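Long-range contacts in beta-fructofuranosidase (Bifidobacterium adolescentis, PDB 6NOB), which probably hydrolyses terminal beta-D-fructofuranosides such as sucrose: residues 13-18 with 81-86; 90-95 with 104-109; 318-323 with 392-397; 399-404 with 426-431. One frame throughout, in Å; residues are numbered along the deposited sequence.

Contact 1. Residues 13-18 with 81-86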
loop_
_atom_site.group_PDB
_atom_site.type_symbol
_atom_site.label_atom_id
_atom_site.label_comp_id
_atom_site.label_asym_id
_atom_site.label_seq_id
_atom_site.Cartn_x
_atom_site.Cartn_y
_atom_site.Cartn_z
ATOM N N GLY A 13 12.504 8.723 28.071
ATOM C CA GLY A 13 13.275 7.500 28.110
ATOM C C GLY A 13 14.035 7.180 26.847
ATOM O O GLY A 13 14.648 6.112 26.755
ATOM N N TYR A 14 14.022 8.077 25.865
ATOM C CA TYR A 14 14.666 7.834 24.584
ATOM C C TYR A 14 16.137 8.227 24.634
ATOM O O TYR A 14 16.541 9.104 25.401
ATOM C CB TYR A 14 13.941 8.593 23.471
ATOM C CG TYR A 14 12.567 8.028 23.188
ATOM C CD1 TYR A 14 11.464 8.415 23.938
ATOM C CD2 TYR A 14 12.382 7.082 22.193
ATOM C CE1 TYR A 14 10.209 7.886 23.687
ATOM C CE2 TYR A 14 11.136 6.548 21.935
ATOM C CZ TYR A 14 10.053 6.952 22.683
ATOM O OH TYR A 14 8.813 6.417 22.425
ATOM N N ARG A 15 16.939 7.555 23.807
ATOM C CA ARG A 15 18.385 7.728 23.809
ATOM C C ARG A 15 18.933 8.263 22.496
ATOM O O ARG A 15 20.143 8.496 22.398
ATOM C CB ARG A 15 19.083 6.397 24.122
ATOM C CG ARG A 15 18.661 5.738 25.423
ATOM C CD ARG A 15 19.339 4.384 25.567
ATOM N NE ARG A 15 19.065 3.754 26.852
ATOM C CZ ARG A 15 18.042 2.937 27.083
ATOM N NH1 ARG A 15 17.187 2.651 26.111
ATOM N NH2 ARG A 15 17.876 2.404 28.287
ATOM N N GLN A 16 18.088 8.468 21.489
ATOM C CA GLN A 16 18.567 8.766 20.150
ATOM C C GLN A 16 17.592 9.707 19.460
ATOM O O GLN A 16 16.375 9.555 19.590
ATOM C CB GLN A 16 18.737 7.474 19.348
ATOM C CG GLN A 16 19.285 7.646 17.951
ATOM C CD GLN A 16 19.504 6.311 17.269
ATOM O OE1 GLN A 16 20.240 5.461 17.771
ATOM N NE2 GLN A 16 18.852 6.111 16.130
ATOM N N LEU A 17 18.136 10.678 18.729
ATOM C CA LEU A 17 17.349 11.648 17.977
ATOM C C LEU A 17 17.670 11.490 16.500
ATOM O O LEU A 17 18.826 11.653 16.092
ATOM C CB LEU A 17 17.641 13.076 18.443
ATOM C CG LEU A 17 16.990 14.207 17.643
ATOM C CD1 LEU A 17 15.472 14.168 17.775
ATOM C CD2 LEU A 17 17.535 15.554 18.086
ATOM N N ASP A 18 16.654 11.175 15.703
ATOM C CA ASP A 18 16.813 10.948 14.273
ATOM C C ASP A 18 16.265 12.139 13.498
ATOM O O ASP A 18 15.127 12.561 13.725
ATOM C CB ASP A 18 16.103 9.662 13.847
ATOM C CG ASP A 18 16.826 8.416 14.313
ATOM O OD1 ASP A 18 16.713 8.070 15.508
ATOM O OD2 ASP A 18 17.508 7.783 13.480
ATOM N N GLU A 81 15.153 4.458 20.217
ATOM C CA GLU A 81 16.081 3.698 21.060
ATOM C C GLU A 81 15.735 3.814 22.544
ATOM O O GLU A 81 16.616 3.920 23.399
ATOM C CB GLU A 81 17.532 4.108 20.805
ATOM C CG GLU A 81 18.041 3.702 19.432
ATOM C CD GLU A 81 17.801 2.234 19.128
ATOM O OE1 GLU A 81 17.333 1.927 18.011
ATOM O OE2 GLU A 81 18.079 1.387 20.002
ATOM N N CYS A 82 14.447 3.781 22.852
ATOM C CA CYS A 82 13.997 3.624 24.224
ATOM C C CYS A 82 14.007 2.145 24.609
ATOM O O CYS A 82 14.319 1.267 23.801
ATOM C CB CYS A 82 12.610 4.245 24.389
ATOM S SG CYS A 82 11.292 3.370 23.523
ATOM N N ASP A 83 13.700 1.872 25.874
ATOM C CA ASP A 83 13.469 0.497 26.288
ATOM C C ASP A 83 12.183 -0.010 25.651
ATOM O O ASP A 83 11.192 0.719 25.553
ATOM C CB ASP A 83 13.382 0.394 27.812
ATOM C CG ASP A 83 14.734 0.534 28.488
ATOM O OD1 ASP A 83 15.760 0.506 27.778
ATOM O OD2 ASP A 83 14.766 0.670 29.733
ATOM N N ASP A 84 12.212 -1.262 25.193
ATOM C CA ASP A 84 11.046 -1.921 24.604
ATOM C C ASP A 84 10.496 -1.105 23.431
ATOM O O ASP A 84 9.341 -0.672 23.417
ATOM C CB ASP A 84 9.971 -2.169 25.667
ATOM C CG ASP A 84 10.482 -3.013 26.821
ATOM O OD1 ASP A 84 11.017 -4.111 26.566
ATOM O OD2 ASP A 84 10.361 -2.570 27.983
ATOM N N LEU A 85 11.366 -0.899 22.439
ATOM C CA LEU A 85 11.006 -0.086 21.283
ATOM C C LEU A 85 9.810 -0.665 20.537
ATOM O O LEU A 85 8.981 0.089 20.012
ATOM C CB LEU A 85 12.214 0.036 20.355
ATOM C CG LEU A 85 12.212 1.103 19.264
ATOM C CD1 LEU A 85 11.765 2.441 19.822
ATOM C CD2 LEU A 85 13.602 1.207 18.659
ATOM N N LEU A 86 9.694 -1.996 20.493
ATOM C CA LEU A 86 8.585 -2.630 19.787
ATOM C C LEU A 86 7.240 -2.287 20.412
ATOM O O LEU A 86 6.219 -2.262 19.715
ATOM C CB LEU A 86 8.771 -4.145 19.778
ATOM C CG LEU A 86 9.565 -4.770 18.640
ATOM C CD1 LEU A 86 9.634 -6.268 18.865
ATOM C CD2 LEU A 86 8.930 -4.451 17.297
HETATM O O HOH W 1 13.751 3.624 27.914
#
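With CG of Arg15 beside its own backbone N (chi1 -56°) and the chain fully extended from there to NE, the guanidinium is carried alongside the backbone of residues 81-83, where its edge does the work. NH1 bonds to Glu81 O at 3.0 Å and also reaches Asp83 OD1, both acceptors lying close to the guanidinium plane. NH2 takes that same carboxylate oxygen at 2.9 Å, so the salt bridge is end-on and converges on a single atom, met by both nitrogens from above one face of the carboxylate, whose plane is turned 39° from that of the guanidinium. In place of the arginine, an alanine is likely to leave both Asp83 OD1 and the carbonyl of Glu81 without these donors. On the preceding residue, Tyr14, the ring takes Cys82 CB over one face, 3.8 Å from its centroid, while SG sits obliquely near the rim, 3.6 Å from Tyr14 CE2; the phenol hydroxyl is held by Gly89 O. Water 1 links Gly13 O to Asp83 N. Farther along, Gln16 and Glu81 run side by side, and Gln16 OE1 lies 3.3 Å from Glu81 CG, whereas the Glu81 carboxylate turns to His248. Arg15 and Gln16 both face Ser80, a classic beta bulge where strand 16-23 begins against strand 72-80, with a sulfur-aromatic contact packed beside it.

Contact 2. Residues 90-95 with 104-109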
loop_
_atom_site.group_PDB
_atom_site.type_symbol
_atom_site.label_atom_id
_atom_site.label_comp_id
_atom_site.label_asym_id
_atom_site.label_seq_id
_atom_site.Cartn_x
_atom_site.Cartn_y
_atom_site.Cartn_z
ATOM N N VAL A 90 8.556 4.906 18.340
ATOM C CA VAL A 90 9.241 6.191 18.275
ATOM C C VAL A 90 8.253 7.296 18.623
ATOM O O VAL A 90 7.036 7.075 18.641
ATOM C CB VAL A 90 9.862 6.428 16.883
ATOM C CG1 VAL A 90 10.892 5.350 16.566
ATOM C CG2 VAL A 90 8.779 6.480 15.814
ATOM N N ARG A 91 8.769 8.487 18.911
ATOM C CA ARG A 91 7.950 9.669 19.140
ATOM C C ARG A 91 8.386 10.746 18.162
ATOM O O ARG A 91 9.568 11.100 18.111
ATOM C CB ARG A 91 8.074 10.175 20.579
ATOM C CG ARG A 91 7.570 9.201 21.632
ATOM C CD ARG A 91 6.112 8.828 21.414
ATOM N NE ARG A 91 5.568 8.087 22.551
ATOM C CZ ARG A 91 5.664 6.769 22.700
ATOM N N TYR A 92 7.433 11.259 17.390
ATOM C CA TYR A 92 7.753 12.194 16.322
ATOM C C TYR A 92 8.341 13.486 16.879
ATOM O O TYR A 92 7.930 13.976 17.935
ATOM C CB TYR A 92 6.504 12.498 15.498
ATOM C CG TYR A 92 6.789 13.288 14.245
ATOM C CD1 TYR A 92 7.425 12.699 13.160
ATOM C CD2 TYR A 92 6.429 14.626 14.147
ATOM C CE1 TYR A 92 7.695 13.417 12.012
ATOM C CE2 TYR A 92 6.693 15.354 13.001
ATOM C CZ TYR A 92 7.325 14.743 11.937
ATOM O OH TYR A 92 7.590 15.461 10.796
ATOM N N VAL A 93 9.321 14.029 16.158
ATOM C CA VAL A 93 9.936 15.314 16.468
ATOM C C VAL A 93 9.758 16.221 15.258
ATOM O O VAL A 93 10.133 15.850 14.140
ATOM C CB VAL A 93 11.424 15.163 16.832
ATOM C CG1 VAL A 93 12.085 16.531 16.946
ATOM C CG2 VAL A 93 11.575 14.390 18.136
ATOM N N ASN A 94 9.180 17.399 15.481
ATOM C CA ASN A 94 8.869 18.344 14.410
ATOM C C ASN A 94 9.934 19.435 14.392
ATOM O O ASN A 94 9.921 20.347 15.220
ATOM C CB ASN A 94 7.475 18.935 14.601
ATOM C CG ASN A 94 7.200 20.102 13.667
ATOM O OD1 ASN A 94 7.735 20.173 12.557
ATOM N ND2 ASN A 94 6.367 21.032 14.121
ATOM N N MET A 95 10.859 19.338 13.436
ATOM C CA MET A 95 11.828 20.395 13.182
ATOM C C MET A 95 11.663 20.971 11.782
ATOM O O MET A 95 12.595 21.580 11.245
ATOM C CB MET A 95 13.254 19.882 13.390
ATOM C CG MET A 95 14.221 20.952 13.862
ATOM S SD MET A 95 15.831 20.300 14.335
ATOM C CE MET A 95 16.704 21.832 14.660
ATOM N N ALA A 104 7.151 21.300 18.724
ATOM C CA ALA A 104 8.319 20.460 18.479
ATOM C C ALA A 104 7.993 18.983 18.663
ATOM O O ALA A 104 8.504 18.129 17.927
ATOM C CB ALA A 104 9.469 20.877 19.396
ATOM N N GLN A 105 7.141 18.659 19.635
ATOM C CA GLN A 105 6.772 17.278 19.947
ATOM C C GLN A 105 5.256 17.180 20.009
ATOM O O GLN A 105 4.663 17.185 21.098
ATOM C CB GLN A 105 7.424 16.820 21.252
ATOM C CG GLN A 105 8.942 16.757 21.177
ATOM C CD GLN A 105 9.593 16.556 22.530
ATOM O OE1 GLN A 105 9.657 17.478 23.343
ATOM N NE2 GLN A 105 10.092 15.349 22.775
ATOM N N PRO A 106 4.588 17.083 18.862
ATOM C CA PRO A 106 3.127 17.034 18.852
ATOM C C PRO A 106 2.595 15.678 19.288
ATOM O O PRO A 106 3.187 14.630 19.017
ATOM C CB PRO A 106 2.776 17.313 17.387
ATOM C CG PRO A 106 3.942 16.768 16.629
ATOM C CD PRO A 106 5.153 17.023 17.499
ATOM N N THR A 107 1.452 15.715 19.968
ATOM C CA THR A 107 0.771 14.497 20.376
ATOM C C THR A 107 0.169 13.792 19.163
ATOM O O THR A 107 0.065 14.353 18.069
ATOM C CB THR A 107 -0.332 14.805 21.388
ATOM O OG1 THR A 107 -1.309 15.661 20.780
ATOM C CG2 THR A 107 0.239 15.485 22.626
ATOM N N LEU A 108 -0.240 12.538 19.374
ATOM C CA LEU A 108 -0.937 11.804 18.322
ATOM C C LEU A 108 -2.220 12.519 17.919
ATOM O O LEU A 108 -2.581 12.546 16.736
ATOM C CB LEU A 108 -1.241 10.378 18.785
ATOM C CG LEU A 108 -0.081 9.380 18.771
ATOM C CD1 LEU A 108 -0.511 8.052 19.377
ATOM C CD2 LEU A 108 0.455 9.181 17.358
ATOM N N GLU A 109 -2.922 13.103 18.894
ATOM C CA GLU A 109 -4.104 13.899 18.583
ATOM C C GLU A 109 -3.749 15.060 17.663
ATOM O O GLU A 109 -4.444 15.313 16.672
ATOM C CB GLU A 109 -4.744 14.407 19.877
ATOM C CG GLU A 109 -6.218 14.775 19.764
ATOM C CD GLU A 109 -6.430 16.178 19.223
ATOM O OE1 GLU A 109 -5.598 17.065 19.511
ATOM O OE2 GLU A 109 -7.434 16.397 18.514
HETATM O O HOH W 2 5.678 13.773 19.677
#
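The backbone N of Asn94 donates to Ala104 O at 2.6 Å, a nearly straight bond (176° at the hydrogen) and the one direct hydrogen bond between the two segments. The same carbonyl oxygen is approached by Val93 CA, 3.5 Å away, in a CA-H...O contact, so one acceptor gathers the backbone of two successive residues. The Asn94 side chain, its CG anti to the backbone N (chi1 170°), is directed past this bond into the intervening loop: ND2 donates to Pro103 O and Asp99 O, and OD1 accepts from Asn96 N. A buried amide is thereby satisfied at both ends and tied to the connection it helps to close. On the other flank, Pro106 places CG at the edge of the Tyr92 ring, near its plane and 4.1 Å from Tyr92 CD2, the two side chains slanting across each other. Tyr92 also meets the rings of Phe76, edge-to-face, and Phe125. Water 2 donates to Tyr92 O at 2.9 Å and to Pro106 O at 2.7 Å, bridging carbonyls that could not bond directly. The arrangement resembles an omega loop, an irregular excursion with Asn94 and Ala104 at its neck (CA atoms 4.6 Å apart), joining edge strand 91-92 of an N-terminal antiparallel sheet to helix 108-112, whose N-cap is Thr107.

Contact 3. Residues 318-323 with 392-397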
loop_
_atom_site.group_PDB
_atom_site.type_symbol
_atom_site.label_atom_id
_atom_site.label_comp_id
_atom_site.label_asym_id
_atom_site.label_seq_id
_atom_site.Cartn_x
_atom_site.Cartn_y
_atom_site.Cartn_z
ATOM N N GLY A 318 -10.182 -1.818 -22.392
ATOM C CA GLY A 318 -9.716 -0.477 -22.104
ATOM C C GLY A 318 -8.721 0.034 -23.122
ATOM O O GLY A 318 -8.736 -0.359 -24.294
ATOM N N TRP A 319 -7.834 0.920 -22.669
ATOM C CA TRP A 319 -6.866 1.543 -23.561
ATOM C C TRP A 319 -5.584 1.857 -22.802
ATOM O O TRP A 319 -5.549 1.860 -21.568
ATOM C CB TRP A 319 -7.428 2.817 -24.204
ATOM C CG TRP A 319 -7.734 3.931 -23.235
ATOM C CD1 TRP A 319 -6.895 4.938 -22.851
ATOM C CD2 TRP A 319 -8.977 4.165 -22.554
ATOM N NE1 TRP A 319 -7.532 5.776 -21.966
ATOM C CE2 TRP A 319 -8.810 5.324 -21.768
ATOM C CE3 TRP A 319 -10.208 3.502 -22.527
ATOM C CZ2 TRP A 319 -9.829 5.836 -20.966
ATOM C CZ3 TRP A 319 -11.220 4.013 -21.730
ATOM C CH2 TRP A 319 -11.022 5.168 -20.961
ATOM N N PHE A 320 -4.528 2.125 -23.567
ATOM C CA PHE A 320 -3.212 2.429 -23.022
ATOM C C PHE A 320 -3.034 3.935 -22.866
ATOM O O PHE A 320 -3.388 4.709 -23.760
ATOM C CB PHE A 320 -2.122 1.864 -23.935
ATOM C CG PHE A 320 -0.735 2.347 -23.604
ATOM C CD1 PHE A 320 0.026 1.697 -22.649
ATOM C CD2 PHE A 320 -0.188 3.440 -24.262
ATOM C CE1 PHE A 320 1.303 2.134 -22.344
ATOM C CE2 PHE A 320 1.085 3.883 -23.960
ATOM C CZ PHE A 320 1.833 3.227 -23.000
ATOM N N THR A 321 -2.466 4.341 -21.730
ATOM C CA THR A 321 -2.182 5.742 -21.438
ATOM C C THR A 321 -1.281 5.804 -20.213
ATOM O O THR A 321 -1.454 5.012 -19.286
ATOM C CB THR A 321 -3.474 6.534 -21.188
ATOM O OG1 THR A 321 -3.156 7.811 -20.625
ATOM C CG2 THR A 321 -4.408 5.776 -20.246
ATOM N N TYR A 322 -0.318 6.733 -20.207
ATOM C CA TYR A 322 0.532 6.775 -19.025
ATOM C C TYR A 322 0.037 7.753 -17.962
ATOM O O TYR A 322 0.695 7.895 -16.927
ATOM C CB TYR A 322 2.001 7.059 -19.383
ATOM C CG TYR A 322 2.296 8.042 -20.492
ATOM C CD1 TYR A 322 2.294 9.409 -20.256
ATOM C CD2 TYR A 322 2.654 7.595 -21.757
ATOM C CE1 TYR A 322 2.596 10.307 -21.261
ATOM C CE2 TYR A 322 2.955 8.483 -22.770
ATOM C CZ TYR A 322 2.926 9.838 -22.517
ATOM O OH TYR A 322 3.227 10.729 -23.523
ATOM N N SER A 323 -1.138 8.347 -18.138
ATOM C CA SER A 323 -1.669 9.251 -17.132
ATOM C C SER A 323 -3.068 8.826 -16.707
ATOM O O SER A 323 -3.842 8.319 -17.525
ATOM C CB SER A 323 -1.715 10.695 -17.653
ATOM O OG SER A 323 -2.857 10.903 -18.461
ATOM N N LEU A 392 -1.813 -3.540 -13.358
ATOM C CA LEU A 392 -1.546 -3.327 -14.778
ATOM C C LEU A 392 -1.171 -1.867 -15.013
ATOM O O LEU A 392 -2.027 -0.979 -14.947
ATOM C CB LEU A 392 -2.759 -3.728 -15.612
ATOM C CG LEU A 392 -3.127 -5.206 -15.487
ATOM C CD1 LEU A 392 -4.513 -5.473 -16.050
ATOM C CD2 LEU A 392 -2.085 -6.070 -16.179
ATOM N N MET A 393 0.105 -1.626 -15.305
ATOM C CA MET A 393 0.598 -0.264 -15.465
ATOM C C MET A 393 0.095 0.361 -16.758
ATOM O O MET A 393 0.000 -0.302 -17.795
ATOM C CB MET A 393 2.125 -0.247 -15.462
ATOM C CG MET A 393 2.760 -0.166 -14.093
ATOM S SD MET A 393 4.318 0.742 -14.158
ATOM C CE MET A 393 3.726 2.429 -14.251
ATOM N N HIS A 394 -0.218 1.655 -16.687
ATOM C CA HIS A 394 -0.516 2.465 -17.868
ATOM C C HIS A 394 -1.691 1.896 -18.658
ATOM O O HIS A 394 -1.686 1.878 -19.891
ATOM C CB HIS A 394 0.719 2.611 -18.759
ATOM C CG HIS A 394 1.847 3.348 -18.107
ATOM N ND1 HIS A 394 3.117 3.388 -18.642
ATOM C CD2 HIS A 394 1.896 4.074 -16.966
ATOM C CE1 HIS A 394 3.900 4.105 -17.856
ATOM N NE2 HIS A 394 3.183 4.534 -16.833
ATOM N N TYR A 395 -2.707 1.426 -17.941
ATOM C CA TYR A 395 -3.893 0.869 -18.571
ATOM C C TYR A 395 -5.126 1.345 -17.824
ATOM O O TYR A 395 -5.200 1.225 -16.597
ATOM C CB TYR A 395 -3.851 -0.665 -18.589
ATOM C CG TYR A 395 -5.144 -1.299 -19.057
ATOM C CD1 TYR A 395 -5.469 -1.345 -20.409
ATOM C CD2 TYR A 395 -6.041 -1.849 -18.145
ATOM C CE1 TYR A 395 -6.652 -1.921 -20.841
ATOM C CE2 TYR A 395 -7.228 -2.427 -18.566
ATOM C CZ TYR A 395 -7.529 -2.460 -19.915
ATOM O OH TYR A 395 -8.709 -3.032 -20.338
ATOM N N ARG A 396 -6.084 1.890 -18.565
ATOM C CA ARG A 396 -7.414 2.172 -18.053
ATOM C C ARG A 396 -8.376 1.153 -18.642
ATOM O O ARG A 396 -8.271 0.810 -19.821
ATOM C CB ARG A 396 -7.865 3.590 -18.414
ATOM C CG ARG A 396 -7.002 4.691 -17.821
ATOM C CD ARG A 396 -7.509 6.068 -18.220
ATOM N NE ARG A 396 -8.761 6.405 -17.549
ATOM C CZ ARG A 396 -9.375 7.578 -17.657
ATOM N NH1 ARG A 396 -8.857 8.537 -18.414
ATOM N NH2 ARG A 396 -10.511 7.793 -17.010
ATOM N N ASP A 397 -9.298 0.654 -17.823
ATOM C CA ASP A 397 -10.269 -0.298 -18.342
ATOM C C ASP A 397 -11.339 0.441 -19.145
ATOM O O ASP A 397 -11.333 1.670 -19.254
ATOM C CB ASP A 397 -10.868 -1.139 -17.211
ATOM C CG ASP A 397 -11.534 -0.306 -16.122
ATOM O OD1 ASP A 397 -11.877 0.872 -16.360
ATOM O OD2 ASP A 397 -11.723 -0.850 -15.011
#
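Arg396 can be followed outward across the indole of Trp319. Its CB lies over a face of the six-membered ring, 4.1 Å from the centroid, a CH-pi contact; CG meets Thr321 CG2 at 3.7 Å; CD touches both that methyl and Trp319 CZ2. Here the chain bends (chi3 71°), and the guanidinium presents a face to Trp319 CZ2, the two planes 55° apart. At the tip NE bonds to Gly400 O and NH1 to Gly326 O, an acceptor shared with Trp319 NE1. The backbones form a short antiparallel bridge: Trp319 and Arg396 are a hydrogen-bonded pair, Phe320 and Tyr395 the neighbouring non-hydrogen-bonded pair, so that strand 319-320 is added to strand 385-396 of a sheet consistent with a blade of the five-bladed beta-propeller of family 32. Tyr395 runs along the opposite face of this bridge until OH accepts from Gly318 N at 2.8 Å; Thr316 OG1 is its other partner. A phenylalanine in its place would probably leave the Gly318 amide without this acceptor and take from Thr316 OG1 this hydroxyl partner. Beyond the paired residues, Thr321 N donates to His394 O at 3.2 Å, from above the carbonyl plane, and Phe320 CE1 comes to the edge of the His394 imidazole, 3.7 Å from His394 CB.

Contact 4. Residues 399-404 with 426-431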
loop_
_atom_site.group_PDB
_atom_site.type_symbol
_atom_site.label_atom_id
_atom_site.label_comp_id
_atom_site.label_asym_id
_atom_site.label_seq_id
_atom_site.Cartn_x
_atom_site.Cartn_y
_atom_site.Cartn_z
ATOM N N GLN A 399 -14.236 1.082 -18.382
ATOM C CA GLN A 399 -14.968 1.982 -17.505
ATOM C C GLN A 399 -14.179 3.228 -17.124
ATOM O O GLN A 399 -14.759 4.148 -16.537
ATOM C CB GLN A 399 -15.385 1.241 -16.233
ATOM C CG GLN A 399 -16.373 0.107 -16.455
ATOM C CD GLN A 399 -15.710 -1.162 -16.953
ATOM O OE1 GLN A 399 -14.487 -1.298 -16.909
ATOM N NE2 GLN A 399 -16.517 -2.100 -17.433
ATOM N N GLY A 400 -12.883 3.278 -17.429
ATOM C CA GLY A 400 -12.065 4.434 -17.132
ATOM C C GLY A 400 -11.186 4.314 -15.907
ATOM O O GLY A 400 -10.517 5.293 -15.550
ATOM N N ARG A 401 -11.155 3.151 -15.258
ATOM C CA ARG A 401 -10.385 2.981 -14.032
ATOM C C ARG A 401 -8.918 2.718 -14.361
ATOM O O ARG A 401 -8.594 1.797 -15.118
ATOM C CB ARG A 401 -10.972 1.844 -13.193
ATOM C CG ARG A 401 -12.384 2.131 -12.677
ATOM C CD ARG A 401 -13.042 0.909 -12.038
ATOM N NE ARG A 401 -13.358 -0.138 -13.006
ATOM C CZ ARG A 401 -14.319 -1.043 -12.843
ATOM N NH1 ARG A 401 -15.064 -1.039 -11.745
ATOM N NH2 ARG A 401 -14.533 -1.958 -13.778
ATOM N N PHE A 402 -8.035 3.525 -13.777
ATOM C CA PHE A 402 -6.621 3.546 -14.130
ATOM C C PHE A 402 -5.828 2.599 -13.234
ATOM O O PHE A 402 -5.939 2.661 -12.006
ATOM C CB PHE A 402 -6.085 4.974 -14.004
ATOM C CG PHE A 402 -4.647 5.141 -14.419
ATOM C CD1 PHE A 402 -4.249 4.889 -15.723
ATOM C CD2 PHE A 402 -3.701 5.596 -13.512
ATOM C CE1 PHE A 402 -2.926 5.067 -16.108
ATOM C CE2 PHE A 402 -2.380 5.777 -13.890
ATOM C CZ PHE A 402 -1.992 5.510 -15.189
ATOM N N GLN A 403 -5.035 1.728 -13.857
ATOM C CA GLN A 403 -4.111 0.821 -13.169
ATOM C C GLN A 403 -4.822 0.020 -12.075
ATOM O O GLN A 403 -4.473 0.056 -10.893
ATOM C CB GLN A 403 -2.903 1.590 -12.619
ATOM C CG GLN A 403 -2.120 2.327 -13.709
ATOM C CD GLN A 403 -0.733 2.788 -13.274
ATOM O OE1 GLN A 403 0.115 3.103 -14.114
ATOM N NE2 GLN A 403 -0.495 2.831 -11.967
ATOM N N GLN A 404 -5.839 -0.719 -12.507
ATOM C CA GLN A 404 -6.559 -1.610 -11.613
ATOM C C GLN A 404 -5.703 -2.821 -11.258
ATOM O O GLN A 404 -4.808 -3.220 -12.008
ATOM C CB GLN A 404 -7.861 -2.066 -12.266
ATOM C CG GLN A 404 -8.928 -0.999 -12.319
ATOM C CD GLN A 404 -9.666 -0.863 -11.004
ATOM O OE1 GLN A 404 -9.167 -0.251 -10.060
ATOM N NE2 GLN A 404 -10.861 -1.443 -10.935
ATOM N N SER A 426 -10.923 -14.512 -13.806
ATOM C CA SER A 426 -10.185 -13.292 -13.508
ATOM C C SER A 426 -11.173 -12.146 -13.333
ATOM O O SER A 426 -12.251 -12.148 -13.927
ATOM C CB SER A 426 -9.174 -12.967 -14.613
ATOM O OG SER A 426 -9.681 -12.007 -15.525
ATOM N N ASP A 427 -10.793 -11.174 -12.508
ATOM C CA ASP A 427 -11.612 -9.986 -12.266
ATOM C C ASP A 427 -10.781 -8.995 -11.459
ATOM O O ASP A 427 -9.644 -9.279 -11.070
ATOM C CB ASP A 427 -12.912 -10.330 -11.539
ATOM C CG ASP A 427 -14.068 -9.455 -11.976
ATOM O OD1 ASP A 427 -13.827 -8.266 -12.278
ATOM O OD2 ASP A 427 -15.207 -9.962 -12.023
ATOM N N TRP A 428 -11.368 -7.826 -11.202
ATOM C CA TRP A 428 -10.711 -6.795 -10.410
ATOM C C TRP A 428 -10.866 -7.071 -8.919
ATOM O O TRP A 428 -11.904 -7.565 -8.468
ATOM C CB TRP A 428 -11.290 -5.416 -10.732
ATOM C CG TRP A 428 -11.191 -4.994 -12.177
ATOM C CD1 TRP A 428 -12.204 -4.522 -12.961
ATOM C CD2 TRP A 428 -10.014 -4.989 -13.000
ATOM N NE1 TRP A 428 -11.735 -4.230 -14.220
ATOM C CE2 TRP A 428 -10.395 -4.510 -14.269
ATOM C CE3 TRP A 428 -8.680 -5.352 -12.788
ATOM C CZ2 TRP A 428 -9.490 -4.382 -15.321
ATOM C CZ3 TRP A 428 -7.782 -5.221 -13.833
ATOM C CH2 TRP A 428 -8.191 -4.741 -15.083
ATOM N N CYS A 429 -9.825 -6.731 -8.149
ATOM C CA CYS A 429 -9.901 -6.835 -6.694
ATOM C C CYS A 429 -10.791 -5.757 -6.093
ATOM O O CYS A 429 -11.371 -5.961 -5.021
ATOM C CB CYS A 429 -8.506 -6.728 -6.074
ATOM S SG CYS A 429 -7.355 -8.060 -6.474
ATOM N N ASP A 430 -10.900 -4.607 -6.754
ATOM C CA ASP A 430 -11.591 -3.449 -6.194
ATOM C C ASP A 430 -12.182 -2.645 -7.340
ATOM O O ASP A 430 -11.442 -2.189 -8.217
ATOM C CB ASP A 430 -10.629 -2.594 -5.366
ATOM C CG ASP A 430 -11.348 -1.592 -4.487
ATOM O OD1 ASP A 430 -11.924 -0.625 -5.031
ATOM O OD2 ASP A 430 -11.337 -1.776 -3.251
ATOM N N PHE A 431 -13.503 -2.465 -7.335
ATOM C CA PHE A 431 -14.179 -1.821 -8.454
ATOM C C PHE A 431 -14.223 -0.300 -8.333
ATOM O O PHE A 431 -14.888 0.353 -9.144
ATOM C CB PHE A 431 -15.594 -2.400 -8.635
ATOM C CG PHE A 431 -16.582 -2.025 -7.555
ATOM C CD1 PHE A 431 -17.286 -0.829 -7.615
ATOM C CD2 PHE A 431 -16.857 -2.902 -6.516
ATOM C CE1 PHE A 431 -18.208 -0.493 -6.635
ATOM C CE2 PHE A 431 -17.783 -2.577 -5.533
ATOM C CZ PHE A 431 -18.459 -1.372 -5.592
HETATM O O HOH W 3 -13.429 -3.800 -16.349
#
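Gln404 crosses Trp428 at about a right angle, laying CB over a face of the indole, 3.5 Å from the centroid of the six-membered ring. A bend at chi2 (-81°) then carries the amide back across the ring toward the backbone beyond it, where NE2 donates to Asp430 O at 2.9 Å; amide and indole planes are 53° apart. Arg401 meets the same tryptophan steeply, its guanidinium plane turned 72° from the ring, with NH2 3.6 Å from Trp428 CD1. Phe431 O lies near the guanidinium plane and accepts from NH1 at 3.0 Å; NE is in a salt bridge with Asp397 OD2, and NH1 also bonds to Asp574 O. Water 3 lies at the indole edge, accepting from Trp428 NE1 and donating to Gln399 OE1. Two long polar side chains thus hold successive carbonyls, those of Asp430 and Phe431. The loop between strands 385-396 and 405-415 packs here on the end of strand 418-428, in a probable beta-propeller blade facing the C-terminal beta-sheet region.

The four contacts form two pairs on opposite sides of the chain's centre, and they follow one another in series along the sequence. Contacts 1 and 2, with centres 14 Å apart, reach one N-terminal antiparallel sheet; helix 85-88 leads directly into strand 91-92, and Leu17 CD1 packs on Val93 CG2 at 3.9 Å. Contacts 3 and 4, 11 Å between centres, share the sheet built round strand 385-396, and Tyr395 O lies 2.8 Å from Gln403 N, a probable hydrogen bond. Between the pairs the centres are 38 to 45 Å apart. One pair lies in the N-terminal sheet region, the other in the probable propeller domain, and neither touches the other.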